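Local coordinates for protein VP5 (Halorubrum pleomorphic virus 2, PDB 6QGI) that serves as an envelope protein of a haloarchaeal pleomorphic virus and probably drives fusion of the viral membrane with that of the host cell, at residues 380-385 against 418-423; 386-391 against 412-417; 154-159 against 180-185; 123-128 against 158-163. One frame throughout, in Å; residues are numbered along the deposited sequence.

Contact 1. Residues 380-385 against 418-423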
loop_
_atom_site.group_PDB
_atom_site.type_symbol
_atom_site.label_atom_id
_atom_site.label_comp_id
_atom_site.label_asym_id
_atom_site.label_seq_id
_atom_site.Cartn_x
_atom_site.Cartn_y
_atom_site.Cartn_z
ATOM N N VAL A 380 -22.688 14.074 2.046
ATOM C CA VAL A 380 -22.970 15.076 1.015
ATOM C C VAL A 380 -23.874 16.140 1.655
ATOM O O VAL A 380 -24.964 15.823 2.133
ATOM C CB VAL A 380 -23.552 14.479 -0.300
ATOM C CG1 VAL A 380 -23.757 15.563 -1.358
ATOM C CG2 VAL A 380 -22.655 13.368 -0.848
ATOM N N GLU A 381 -23.362 17.380 1.727
ATOM C CA GLU A 381 -24.025 18.551 2.297
ATOM C C GLU A 381 -24.642 19.361 1.165
ATOM O O GLU A 381 -23.931 20.021 0.402
ATOM C CB GLU A 381 -23.027 19.389 3.112
ATOM C CG GLU A 381 -23.663 20.175 4.238
ATOM C CD GLU A 381 -22.731 21.182 4.879
ATOM O OE1 GLU A 381 -22.619 22.309 4.345
ATOM O OE2 GLU A 381 -22.110 20.845 5.912
ATOM N N LEU A 382 -25.964 19.270 1.031
ATOM C CA LEU A 382 -26.688 19.940 -0.039
ATOM C C LEU A 382 -27.322 21.238 0.416
ATOM O O LEU A 382 -27.897 21.310 1.502
ATOM C CB LEU A 382 -27.751 19.013 -0.632
ATOM C CG LEU A 382 -27.223 17.714 -1.222
ATOM C CD1 LEU A 382 -28.315 16.730 -1.399
ATOM C CD2 LEU A 382 -26.488 17.944 -2.511
ATOM N N ASN A 383 -27.202 22.270 -0.434
ATOM C CA ASN A 383 -27.753 23.602 -0.217
ATOM C C ASN A 383 -28.897 23.831 -1.200
ATOM O O ASN A 383 -28.687 23.964 -2.414
ATOM C CB ASN A 383 -26.662 24.682 -0.341
ATOM C CG ASN A 383 -25.606 24.644 0.739
ATOM O OD1 ASN A 383 -25.810 24.122 1.832
ATOM N ND2 ASN A 383 -24.439 25.193 0.450
ATOM N N THR A 384 -30.121 23.833 -0.657
ATOM C CA THR A 384 -31.372 23.999 -1.393
ATOM C C THR A 384 -31.541 25.466 -1.852
ATOM O O THR A 384 -30.882 26.358 -1.308
ATOM C CB THR A 384 -32.556 23.531 -0.522
ATOM O OG1 THR A 384 -32.610 24.334 0.648
ATOM C CG2 THR A 384 -32.458 22.058 -0.114
ATOM N N ALA A 385 -32.436 25.700 -2.851
ATOM C CA ALA A 385 -32.767 27.016 -3.417
ATOM C C ALA A 385 -33.332 27.976 -2.360
ATOM O O ALA A 385 -33.103 29.181 -2.458
ATOM C CB ALA A 385 -33.765 26.862 -4.555
ATOM N N THR A 418 -38.043 21.529 -4.081
ATOM C CA THR A 418 -37.060 22.593 -4.325
ATOM C C THR A 418 -36.010 22.139 -5.368
ATOM O O THR A 418 -36.137 21.053 -5.928
ATOM C CB THR A 418 -36.411 23.052 -2.981
ATOM O OG1 THR A 418 -35.510 24.136 -3.215
ATOM C CG2 THR A 418 -35.715 21.922 -2.217
ATOM N N SER A 419 -35.025 23.008 -5.665
ATOM C CA SER A 419 -33.925 22.744 -6.592
ATOM C C SER A 419 -32.579 22.934 -5.879
ATOM O O SER A 419 -32.367 23.975 -5.249
ATOM C CB SER A 419 -34.020 23.647 -7.818
ATOM O OG SER A 419 -35.182 23.378 -8.584
ATOM N N ILE A 420 -31.683 21.931 -5.968
ATOM C CA ILE A 420 -30.351 21.987 -5.352
ATOM C C ILE A 420 -29.476 22.937 -6.184
ATOM O O ILE A 420 -29.272 22.713 -7.385
ATOM C CB ILE A 420 -29.690 20.581 -5.169
ATOM C CG1 ILE A 420 -30.588 19.592 -4.379
ATOM C CG2 ILE A 420 -28.288 20.687 -4.536
ATOM C CD1 ILE A 420 -30.826 19.895 -2.837
ATOM N N GLU A 421 -28.997 24.012 -5.542
ATOM C CA GLU A 421 -28.167 25.037 -6.172
ATOM C C GLU A 421 -26.688 24.749 -5.955
ATOM O O GLU A 421 -25.889 24.945 -6.874
ATOM C CB GLU A 421 -28.522 26.437 -5.636
ATOM C CG GLU A 421 -29.931 26.905 -5.974
ATOM C CD GLU A 421 -30.294 26.967 -7.446
ATOM O OE1 GLU A 421 -29.466 27.452 -8.251
ATOM O OE2 GLU A 421 -31.421 26.545 -7.792
ATOM N N SER A 422 -26.327 24.280 -4.745
ATOM C CA SER A 422 -24.954 23.953 -4.356
ATOM C C SER A 422 -24.893 22.644 -3.568
ATOM O O SER A 422 -25.854 22.285 -2.890
ATOM C CB SER A 422 -24.358 25.082 -3.518
ATOM O OG SER A 422 -24.438 26.333 -4.182
ATOM N N ALA A 423 -23.748 21.945 -3.649
ATOM C CA ALA A 423 -23.483 20.687 -2.946
ATOM C C ALA A 423 -21.991 20.491 -2.736
ATOM O O ALA A 423 -21.201 20.864 -3.604
ATOM C CB ALA A 423 -24.043 19.522 -3.734
#

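Contact 2. Residues 386-391 against 412-417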
loop_
_atom_site.group_PDB
_atom_site.type_symbol
_atom_site.label_atom_id
_atom_site.label_comp_id
_atom_site.label_asym_id
_atom_site.label_seq_id
_atom_site.Cartn_x
_atom_site.Cartn_y
_atom_site.Cartn_z
ATOM N N ALA A 386 -34.029 27.433 -1.335
ATOM C CA ALA A 386 -34.606 28.183 -0.216
ATOM C C ALA A 386 -33.590 28.354 0.946
ATOM O O ALA A 386 -33.984 28.591 2.094
ATOM C CB ALA A 386 -35.868 27.486 0.276
ATOM N N ASN A 387 -32.280 28.260 0.618
ATOM C CA ASN A 387 -31.103 28.391 1.487
ATOM C C ASN A 387 -31.147 27.429 2.703
ATOM O O ASN A 387 -30.714 27.782 3.805
ATOM C CB ASN A 387 -30.876 29.855 1.908
ATOM C CG ASN A 387 -30.273 30.700 0.802
ATOM O OD1 ASN A 387 -29.688 30.200 -0.170
ATOM N ND2 ASN A 387 -30.388 32.008 0.926
ATOM N N GLU A 388 -31.604 26.188 2.466
ATOM C CA GLU A 388 -31.646 25.147 3.493
ATOM C C GLU A 388 -30.467 24.201 3.257
ATOM O O GLU A 388 -30.288 23.697 2.145
ATOM C CB GLU A 388 -32.988 24.387 3.495
ATOM C CG GLU A 388 -34.223 25.241 3.740
ATOM C CD GLU A 388 -35.563 24.544 3.569
ATOM O OE1 GLU A 388 -35.618 23.505 2.872
ATOM O OE2 GLU A 388 -36.566 25.051 4.117
ATOM N N THR A 389 -29.641 24.002 4.293
ATOM C CA THR A 389 -28.453 23.153 4.232
ATOM C C THR A 389 -28.695 21.863 5.016
ATOM O O THR A 389 -29.075 21.919 6.190
ATOM C CB THR A 389 -27.232 23.926 4.745
ATOM O OG1 THR A 389 -27.077 25.119 3.968
ATOM C CG2 THR A 389 -25.950 23.100 4.703
ATOM N N VAL A 390 -28.498 20.705 4.351
ATOM C CA VAL A 390 -28.681 19.381 4.958
ATOM C C VAL A 390 -27.540 18.435 4.521
ATOM O O VAL A 390 -27.249 18.321 3.328
ATOM C CB VAL A 390 -30.079 18.759 4.652
ATOM C CG1 VAL A 390 -30.222 17.379 5.293
ATOM C CG2 VAL A 390 -31.220 19.671 5.103
ATOM N N ALA A 391 -26.915 17.754 5.503
ATOM C CA ALA A 391 -25.843 16.781 5.292
ATOM C C ALA A 391 -26.378 15.358 5.485
ATOM O O ALA A 391 -27.077 15.089 6.466
ATOM C CB ALA A 391 -24.690 17.052 6.248
ATOM N N GLU A 412 -36.102 16.607 7.479
ATOM C CA GLU A 412 -35.159 17.674 7.824
ATOM C C GLU A 412 -35.451 18.988 7.070
ATOM O O GLU A 412 -34.917 20.039 7.446
ATOM C CB GLU A 412 -33.706 17.231 7.570
ATOM C CG GLU A 412 -33.221 16.153 8.528
ATOM C CD GLU A 412 -31.889 15.513 8.187
ATOM O OE1 GLU A 412 -31.769 14.925 7.087
ATOM O OE2 GLU A 412 -30.969 15.574 9.035
ATOM N N LEU A 413 -36.300 18.936 6.028
ATOM C CA LEU A 413 -36.650 20.112 5.231
ATOM C C LEU A 413 -38.036 20.679 5.560
ATOM O O LEU A 413 -38.913 19.971 6.062
ATOM C CB LEU A 413 -36.589 19.800 3.726
ATOM C CG LEU A 413 -35.214 19.583 3.085
ATOM C CD1 LEU A 413 -35.357 19.128 1.650
ATOM C CD2 LEU A 413 -34.343 20.828 3.146
ATOM N N GLU A 414 -38.217 21.973 5.243
ATOM C CA GLU A 414 -39.459 22.737 5.400
ATOM C C GLU A 414 -40.109 22.931 4.027
ATOM O O GLU A 414 -41.334 23.026 3.922
ATOM C CB GLU A 414 -39.178 24.091 6.073
ATOM C CG GLU A 414 -39.082 24.056 7.592
ATOM C CD GLU A 414 -38.120 23.075 8.240
ATOM O OE1 GLU A 414 -36.916 23.101 7.897
ATOM O OE2 GLU A 414 -38.571 22.283 9.099
ATOM N N THR A 415 -39.264 22.990 2.978
ATOM C CA THR A 415 -39.650 23.100 1.572
ATOM C C THR A 415 -39.087 21.850 0.885
ATOM O O THR A 415 -37.938 21.841 0.433
ATOM C CB THR A 415 -39.184 24.444 0.954
ATOM O OG1 THR A 415 -37.768 24.564 1.087
ATOM C CG2 THR A 415 -39.870 25.655 1.577
ATOM N N ASP A 416 -39.878 20.762 0.897
ATOM C CA ASP A 416 -39.517 19.465 0.317
ATOM C C ASP A 416 -39.341 19.566 -1.200
ATOM O O ASP A 416 -38.408 18.992 -1.745
ATOM C CB ASP A 416 -40.574 18.401 0.675
ATOM C CG ASP A 416 -42.007 18.678 0.237
ATOM O OD1 ASP A 416 -42.299 19.823 -0.169
ATOM O OD2 ASP A 416 -42.837 17.752 0.313
ATOM N N ILE A 417 -40.227 20.312 -1.882
ATOM C CA ILE A 417 -40.135 20.512 -3.322
ATOM C C ILE A 417 -39.262 21.739 -3.538
ATOM O O ILE A 417 -39.658 22.846 -3.167
ATOM C CB ILE A 417 -41.532 20.624 -3.997
ATOM C CG1 ILE A 417 -42.423 19.399 -3.667
ATOM C CG2 ILE A 417 -41.369 20.792 -5.524
ATOM C CD1 ILE A 417 -43.904 19.560 -3.960
#

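Contact 3. Residues 154-159 against 180-185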
loop_
_atom_site.group_PDB
_atom_site.type_symbol
_atom_site.label_atom_id
_atom_site.label_comp_id
_atom_site.label_asym_id
_atom_site.label_seq_id
_atom_site.Cartn_x
_atom_site.Cartn_y
_atom_site.Cartn_z
ATOM N N GLU A 154 -8.211 -24.856 -20.366
ATOM C CA GLU A 154 -8.867 -26.105 -19.953
ATOM C C GLU A 154 -9.449 -25.995 -18.536
ATOM O O GLU A 154 -10.563 -26.471 -18.303
ATOM C CB GLU A 154 -7.923 -27.309 -20.057
ATOM C CG GLU A 154 -7.654 -27.746 -21.488
ATOM C CD GLU A 154 -7.666 -29.243 -21.739
ATOM O OE1 GLU A 154 -7.414 -30.020 -20.788
ATOM O OE2 GLU A 154 -7.924 -29.641 -22.899
ATOM N N ASP A 155 -8.708 -25.348 -17.612
ATOM C CA ASP A 155 -9.113 -25.101 -16.226
ATOM C C ASP A 155 -8.205 -24.071 -15.551
ATOM O O ASP A 155 -7.047 -23.891 -15.942
ATOM C CB ASP A 155 -9.137 -26.401 -15.390
ATOM C CG ASP A 155 -10.236 -26.486 -14.335
ATOM O OD1 ASP A 155 -11.025 -25.520 -14.211
ATOM O OD2 ASP A 155 -10.316 -27.524 -13.647
ATOM N N LEU A 156 -8.765 -23.379 -14.550
ATOM C CA LEU A 156 -8.090 -22.404 -13.700
ATOM C C LEU A 156 -8.133 -22.976 -12.293
ATOM O O LEU A 156 -9.221 -23.175 -11.748
ATOM C CB LEU A 156 -8.754 -21.012 -13.802
ATOM C CG LEU A 156 -8.361 -19.938 -12.773
ATOM C CD1 LEU A 156 -6.924 -19.469 -12.959
ATOM C CD2 LEU A 156 -9.302 -18.763 -12.843
ATOM N N LEU A 157 -6.959 -23.329 -11.745
ATOM C CA LEU A 157 -6.848 -23.953 -10.427
ATOM C C LEU A 157 -5.907 -23.181 -9.496
ATOM O O LEU A 157 -5.058 -22.416 -9.949
ATOM C CB LEU A 157 -6.383 -25.415 -10.568
ATOM C CG LEU A 157 -7.307 -26.357 -11.366
ATOM C CD1 LEU A 157 -6.614 -27.650 -11.703
ATOM C CD2 LEU A 157 -8.620 -26.622 -10.635
ATOM N N ALA A 158 -6.095 -23.361 -8.187
ATOM C CA ALA A 158 -5.288 -22.726 -7.154
ATOM C C ALA A 158 -4.817 -23.782 -6.169
ATOM O O ALA A 158 -5.630 -24.522 -5.612
ATOM C CB ALA A 158 -6.080 -21.639 -6.451
ATOM N N ASN A 159 -3.493 -23.896 -6.017
ATOM C CA ASN A 159 -2.865 -24.873 -5.131
ATOM C C ASN A 159 -2.284 -24.140 -3.919
ATOM O O ASN A 159 -1.213 -23.545 -4.043
ATOM C CB ASN A 159 -1.802 -25.659 -5.891
ATOM C CG ASN A 159 -2.288 -26.154 -7.220
ATOM O OD1 ASN A 159 -3.012 -27.148 -7.314
ATOM N ND2 ASN A 159 -1.901 -25.468 -8.276
ATOM N N GLY A 180 1.972 -20.844 -2.505
ATOM C CA GLY A 180 0.798 -21.175 -3.298
ATOM C C GLY A 180 0.979 -20.859 -4.766
ATOM O O GLY A 180 1.675 -19.897 -5.107
ATOM N N THR A 181 0.383 -21.690 -5.649
ATOM C CA THR A 181 0.504 -21.473 -7.091
ATOM C C THR A 181 -0.842 -21.322 -7.777
ATOM O O THR A 181 -1.814 -21.986 -7.409
ATOM C CB THR A 181 1.298 -22.590 -7.797
ATOM O OG1 THR A 181 0.604 -23.835 -7.691
ATOM C CG2 THR A 181 2.726 -22.703 -7.314
ATOM N N VAL A 182 -0.870 -20.456 -8.796
ATOM C CA VAL A 182 -2.011 -20.242 -9.679
ATOM C C VAL A 182 -1.741 -21.154 -10.881
ATOM O O VAL A 182 -0.752 -20.970 -11.588
ATOM C CB VAL A 182 -2.225 -18.749 -10.054
ATOM C CG1 VAL A 182 -3.454 -18.577 -10.937
ATOM C CG2 VAL A 182 -2.339 -17.880 -8.806
ATOM N N GLU A 183 -2.572 -22.187 -11.046
ATOM C CA GLU A 183 -2.445 -23.221 -12.073
ATOM C C GLU A 183 -3.350 -22.976 -13.277
ATOM O O GLU A 183 -4.534 -22.681 -13.114
ATOM C CB GLU A 183 -2.779 -24.586 -11.446
ATOM C CG GLU A 183 -2.536 -25.806 -12.318
ATOM C CD GLU A 183 -2.807 -27.141 -11.646
ATOM O OE1 GLU A 183 -3.037 -28.128 -12.380
ATOM O OE2 GLU A 183 -2.780 -27.209 -10.394
ATOM N N VAL A 184 -2.785 -23.141 -14.487
ATOM C CA VAL A 184 -3.489 -23.062 -15.769
ATOM C C VAL A 184 -3.392 -24.448 -16.385
ATOM O O VAL A 184 -2.306 -24.837 -16.817
ATOM C CB VAL A 184 -2.950 -21.957 -16.724
ATOM C CG1 VAL A 184 -3.742 -21.923 -18.033
ATOM C CG2 VAL A 184 -2.963 -20.590 -16.059
ATOM N N ASP A 185 -4.502 -25.212 -16.375
ATOM C CA ASP A 185 -4.548 -26.566 -16.935
ATOM C C ASP A 185 -4.498 -26.504 -18.461
ATOM O O ASP A 185 -5.276 -25.771 -19.080
ATOM C CB ASP A 185 -5.803 -27.317 -16.459
ATOM C CG ASP A 185 -5.806 -28.808 -16.740
ATOM O OD1 ASP A 185 -6.106 -29.197 -17.889
ATOM O OD2 ASP A 185 -5.537 -29.589 -15.804
#

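Contact 4. Residues 123-128 against 158-163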
loop_
_atom_site.group_PDB
_atom_site.type_symbol
_atom_site.label_atom_id
_atom_site.label_comp_id
_atom_site.label_asym_id
_atom_site.label_seq_id
_atom_site.Cartn_x
_atom_site.Cartn_y
_atom_site.Cartn_z
ATOM N N GLU A 123 -7.531 -18.175 -0.759
ATOM C CA GLU A 123 -8.835 -17.534 -0.933
ATOM C C GLU A 123 -9.397 -17.859 -2.310
ATOM O O GLU A 123 -10.601 -18.106 -2.427
ATOM C CB GLU A 123 -8.689 -16.019 -0.755
ATOM C CG GLU A 123 -9.989 -15.252 -0.670
ATOM C CD GLU A 123 -9.755 -13.761 -0.578
ATOM O OE1 GLU A 123 -10.236 -13.145 0.399
ATOM O OE2 GLU A 123 -9.091 -13.207 -1.482
ATOM N N LEU A 124 -8.525 -17.868 -3.349
ATOM C CA LEU A 124 -8.897 -18.207 -4.720
ATOM C C LEU A 124 -9.355 -19.659 -4.780
ATOM O O LEU A 124 -10.351 -19.945 -5.440
ATOM C CB LEU A 124 -7.737 -17.951 -5.709
ATOM C CG LEU A 124 -7.979 -18.303 -7.194
ATOM C CD1 LEU A 124 -9.094 -17.459 -7.806
ATOM C CD2 LEU A 124 -6.707 -18.166 -8.008
ATOM N N ASP A 125 -8.653 -20.565 -4.059
ATOM C CA ASP A 125 -8.986 -21.988 -4.007
ATOM C C ASP A 125 -10.389 -22.195 -3.433
ATOM O O ASP A 125 -11.159 -22.979 -3.997
ATOM C CB ASP A 125 -7.943 -22.774 -3.202
ATOM C CG ASP A 125 -8.147 -24.283 -3.230
ATOM O OD1 ASP A 125 -8.340 -24.842 -4.341
ATOM O OD2 ASP A 125 -8.104 -24.908 -2.144
ATOM N N SER A 126 -10.737 -21.456 -2.357
ATOM C CA SER A 126 -12.060 -21.526 -1.736
ATOM C C SER A 126 -13.120 -20.820 -2.604
ATOM O O SER A 126 -14.290 -21.178 -2.504
ATOM C CB SER A 126 -12.047 -20.980 -0.311
ATOM O OG SER A 126 -11.510 -19.673 -0.229
ATOM N N ILE A 127 -12.716 -19.871 -3.490
ATOM C CA ILE A 127 -13.631 -19.239 -4.455
ATOM C C ILE A 127 -14.001 -20.310 -5.487
ATOM O O ILE A 127 -15.186 -20.585 -5.684
ATOM C CB ILE A 127 -13.048 -17.958 -5.131
ATOM C CG1 ILE A 127 -13.041 -16.752 -4.173
ATOM C CG2 ILE A 127 -13.795 -17.618 -6.431
ATOM C CD1 ILE A 127 -11.939 -15.703 -4.474
ATOM N N LEU A 128 -12.971 -20.947 -6.100
ATOM C CA LEU A 128 -13.113 -22.000 -7.112
ATOM C C LEU A 128 -13.890 -23.211 -6.564
ATOM O O LEU A 128 -14.526 -23.910 -7.347
ATOM C CB LEU A 128 -11.742 -22.444 -7.668
ATOM C CG LEU A 128 -10.843 -21.369 -8.303
ATOM C CD1 LEU A 128 -9.422 -21.860 -8.432
ATOM C CD2 LEU A 128 -11.352 -20.925 -9.646
ATOM N N ALA A 158 -6.095 -23.361 -8.187
ATOM C CA ALA A 158 -5.288 -22.726 -7.154
ATOM C C ALA A 158 -4.817 -23.782 -6.169
ATOM O O ALA A 158 -5.630 -24.522 -5.612
ATOM C CB ALA A 158 -6.080 -21.639 -6.451
ATOM N N ASN A 159 -3.493 -23.896 -6.017
ATOM C CA ASN A 159 -2.865 -24.873 -5.131
ATOM C C ASN A 159 -2.284 -24.140 -3.919
ATOM O O ASN A 159 -1.213 -23.545 -4.043
ATOM C CB ASN A 159 -1.802 -25.659 -5.891
ATOM C CG ASN A 159 -2.288 -26.154 -7.220
ATOM O OD1 ASN A 159 -3.012 -27.148 -7.314
ATOM N ND2 ASN A 159 -1.901 -25.468 -8.276
ATOM N N PRO A 160 -3.001 -24.102 -2.765
ATOM C CA PRO A 160 -2.485 -23.355 -1.600
ATOM C C PRO A 160 -1.220 -23.964 -1.005
ATOM O O PRO A 160 -0.971 -25.154 -1.198
ATOM C CB PRO A 160 -3.638 -23.423 -0.583
ATOM C CG PRO A 160 -4.819 -23.877 -1.341
ATOM C CD PRO A 160 -4.302 -24.724 -2.457
ATOM N N SER A 161 -0.432 -23.150 -0.265
ATOM C CA SER A 161 0.795 -23.598 0.403
ATOM C C SER A 161 0.524 -24.899 1.166
ATOM O O SER A 161 -0.505 -25.027 1.837
ATOM C CB SER A 161 1.338 -22.519 1.334
ATOM O OG SER A 161 0.430 -22.182 2.369
ATOM N N GLY A 162 1.399 -25.873 0.967
ATOM C CA GLY A 162 1.261 -27.198 1.551
ATOM C C GLY A 162 0.867 -28.237 0.520
ATOM O O GLY A 162 1.302 -29.388 0.619
ATOM N N SER A 163 0.056 -27.830 -0.498
ATOM C CA SER A 163 -0.409 -28.688 -1.596
ATOM C C SER A 163 0.756 -29.221 -2.422
ATOM O O SER A 163 1.819 -28.593 -2.466
ATOM C CB SER A 163 -1.374 -27.937 -2.506
ATOM O OG SER A 163 -2.559 -27.588 -1.811
#

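Contact 1. Residues 380-385 against 418-423
Backbone hydrogen bonds tie Asn383 to both Ser422 and Glu421. Asn383 N donates to Ser422 O at 2.8 Å, with an N-H...O angle of 165°. Asn383 O then receives two amides from the other strand: Glu421 N lies 3.1 Å away, nearly along the C=O axis of Asn383, while Ser422 N stands at 3.3 Å in a straighter but weak bond. Two consecutive residues thus face one, which defines a classic beta bulge in the antiparallel pairing of strands 378-384 and 418-427. The register slips by one residue there, so that Thr384 comes opposite Ile420, whereas Leu382 is paired with Ala423. Beyond the bulge Ala385 N makes a weak, bent bond to Ser419 O.

Apolar contacts gather on the side of Leu382 and Ile420. Leu382 CD2 approaches Ile420 CG2 at 3.9 Å, the two side chains crossing at about a right angle. Thr384 has OG1 set between its backbone N and carbonyl carbon (chi1 61°), which leaves its methyl to the neighbours: CG2 meets Ile420 CD1 at 3.8 Å and Thr418 CG2 at 3.9 Å, while OG1 is bonded to Glu388 N. Val368 of strand 367-370 packs on Leu382, and Val363 and Tyr359 on Ile420.

On the side of Asn383 and Ser422 the contact is lighter, their CB atoms facing each other at 3.9 Å. The carboxylate of Glu381 forms a salt bridge with Arg424.

Contact 2. Residues 386-391 against 412-417
The loop that leads into strand 418-427 runs along the start of strand 389-393, and Glu388 and Val390 meet it with their side chains. The directions of the touching parts are 164° apart, yet even the nearest CA atoms, such as those of Glu388 and Leu413, stay 7.3 Å from each other. The link is accordingly made by side chains and not by backbone pairing.

Glu388 makes the polar part of the contact. Its CG is anti to its own carbonyl carbon (chi1 -59°) and the chain is extended beyond it, which carries the carboxylate to the loop. There Thr415 OG1 donates a weak hydrogen bond to Glu388 OE1 at 3.0 Å. The other oxygen, Glu388 OE2, lies 3.4 Å from Glu414 CB and 4.3 Å from Glu414 OE1, with the two carboxylate planes turned 75° against each other; this closeness of like charges may raise the proton affinity of either acid. Thr415 OG1 also borders Ala386 CB.

Alternation along a strand explains the second point of contact: Val390, two residues on, has its CB directed to the loop like that of Glu388, while those of Thr389 and Ala391 point away. Val390 CG1, anti to the backbone N, touches Glu412 OE1 at 3.4 Å. Its other methyl, CG2, is 3.9 Å from Leu413 CD2, and Leu413 also packs on Thr384 of strand 378-384, the hairpin partner of strand 389-393.

Contact 3. Residues 154-159 against 180-185
The side chain of Glu183 meets Leu157 and Asn159 along its whole length. Its CB lies 3.8 Å from Leu157 CB, the two residues forming a hydrogen-bonded antiparallel pair, and still nearer to Asn159 ND2, which is also the nearest neighbour of CG. With CG anti to the backbone N (chi1 -173°) and the chain extended beyond, the side chain runs beside that of Leu157, pointing the same way, and CD comes to 3.8 Å from Leu157 CD1. At the tip the two oxygens part company. OE1 stays against the methyl Leu157 CD1, whereas OE2 accepts a hydrogen bond from Asn159 ND2 at 2.9 Å through its anti lone pair, nearly in the amide plane of Asn159. The other N-H of Asn159 ND2 goes to Thr181 OG1 at 3.0 Å, so both amide hydrogens are used and the amide is held against rotation. Thr181 OG1 is bonded to Asp165 O as well.

Beneath these side chains, Glu183 N donates to Leu157 O at 2.7 Å and Leu157 N to Glu183 O at 2.9 Å; Asn159 and Thr181 exchange a second such pair. Asp185 N still bonds to Asp155 O, but beyond it Glu154 N reaches Asp185 O only weakly. Glu154 OE1 lies 3.3 Å from Asp185 OD1, the carboxylates nearly coplanar, a like-charge approach. Asp185 OD1 also accepts a hydrogen bond from Gly187 N, and Asp155 OD1 forms a salt bridge with Lys139.

On its other edge strand 176-186 pairs antiparallel with strand 189-193, whose Tyr192 packs on Thr181 and Glu183. Val182 turns to Trp117 of helix 91-133.

Contact 4. Residues 123-128 against 158-163
Apolar packing centres on Ala158, whose methyl is set against one turn of helix between Leu124 and Leu128. Leu124 CD2 and Leu128 CD1 each come within 3.9 Å of Ala158 CB. The same methyl lies 3.7 Å from Asp125 N, and the CA atoms of Asp125 and Ala158 are only 4.9 Å apart, so the small side chain lets the strand come down directly on the helix backbone. This is where helix 91-133 meets the end of strand 155-159, a helix-on-sheet contact; Val121, one turn earlier in the helix, also touches Ala158.

Polar and mixed contacts belong to Asp125. Its CG stands anti to the backbone N (chi1 -174°), which swings the carboxylate across to the chain leaving the strand. OD2 rests on the proline ring, 3.5 Å from Pro160 CG, the two side chains crossing at about a right angle. OD1 is 3.0 Å from Ala158 O; both are acceptors, and this proximity may favour a protonated Asp125.

Backbone bonds shape the second segment: Ser163 N donates to Pro160 O at 3.0 Å, closing a type II beta turn in which Gly162 takes a positive phi of 107°.

The four contacts form two separate pairs. Contacts 1 and 2 have centres 8 Å apart and share the hairpin of strands 378-384 and 389-393: Leu382 N is 2.8 Å from Val390 O, and Asn383 OD1 is 2.7 Å from Thr389 OG1, both probable hydrogen bonds. The N-linked sugar on Asn396 lies near this end, about 8 Å from the side chain of Glu412 and about 14 Å from that of Glu381. Contacts 3 and 4, with centres 9 Å apart, share Ala158 and Asn159, so strand 155-159 pairs along its edge with 176-186 while one face meets helix 91-133. Between contacts 1 and 3 the centres are 52 Å apart.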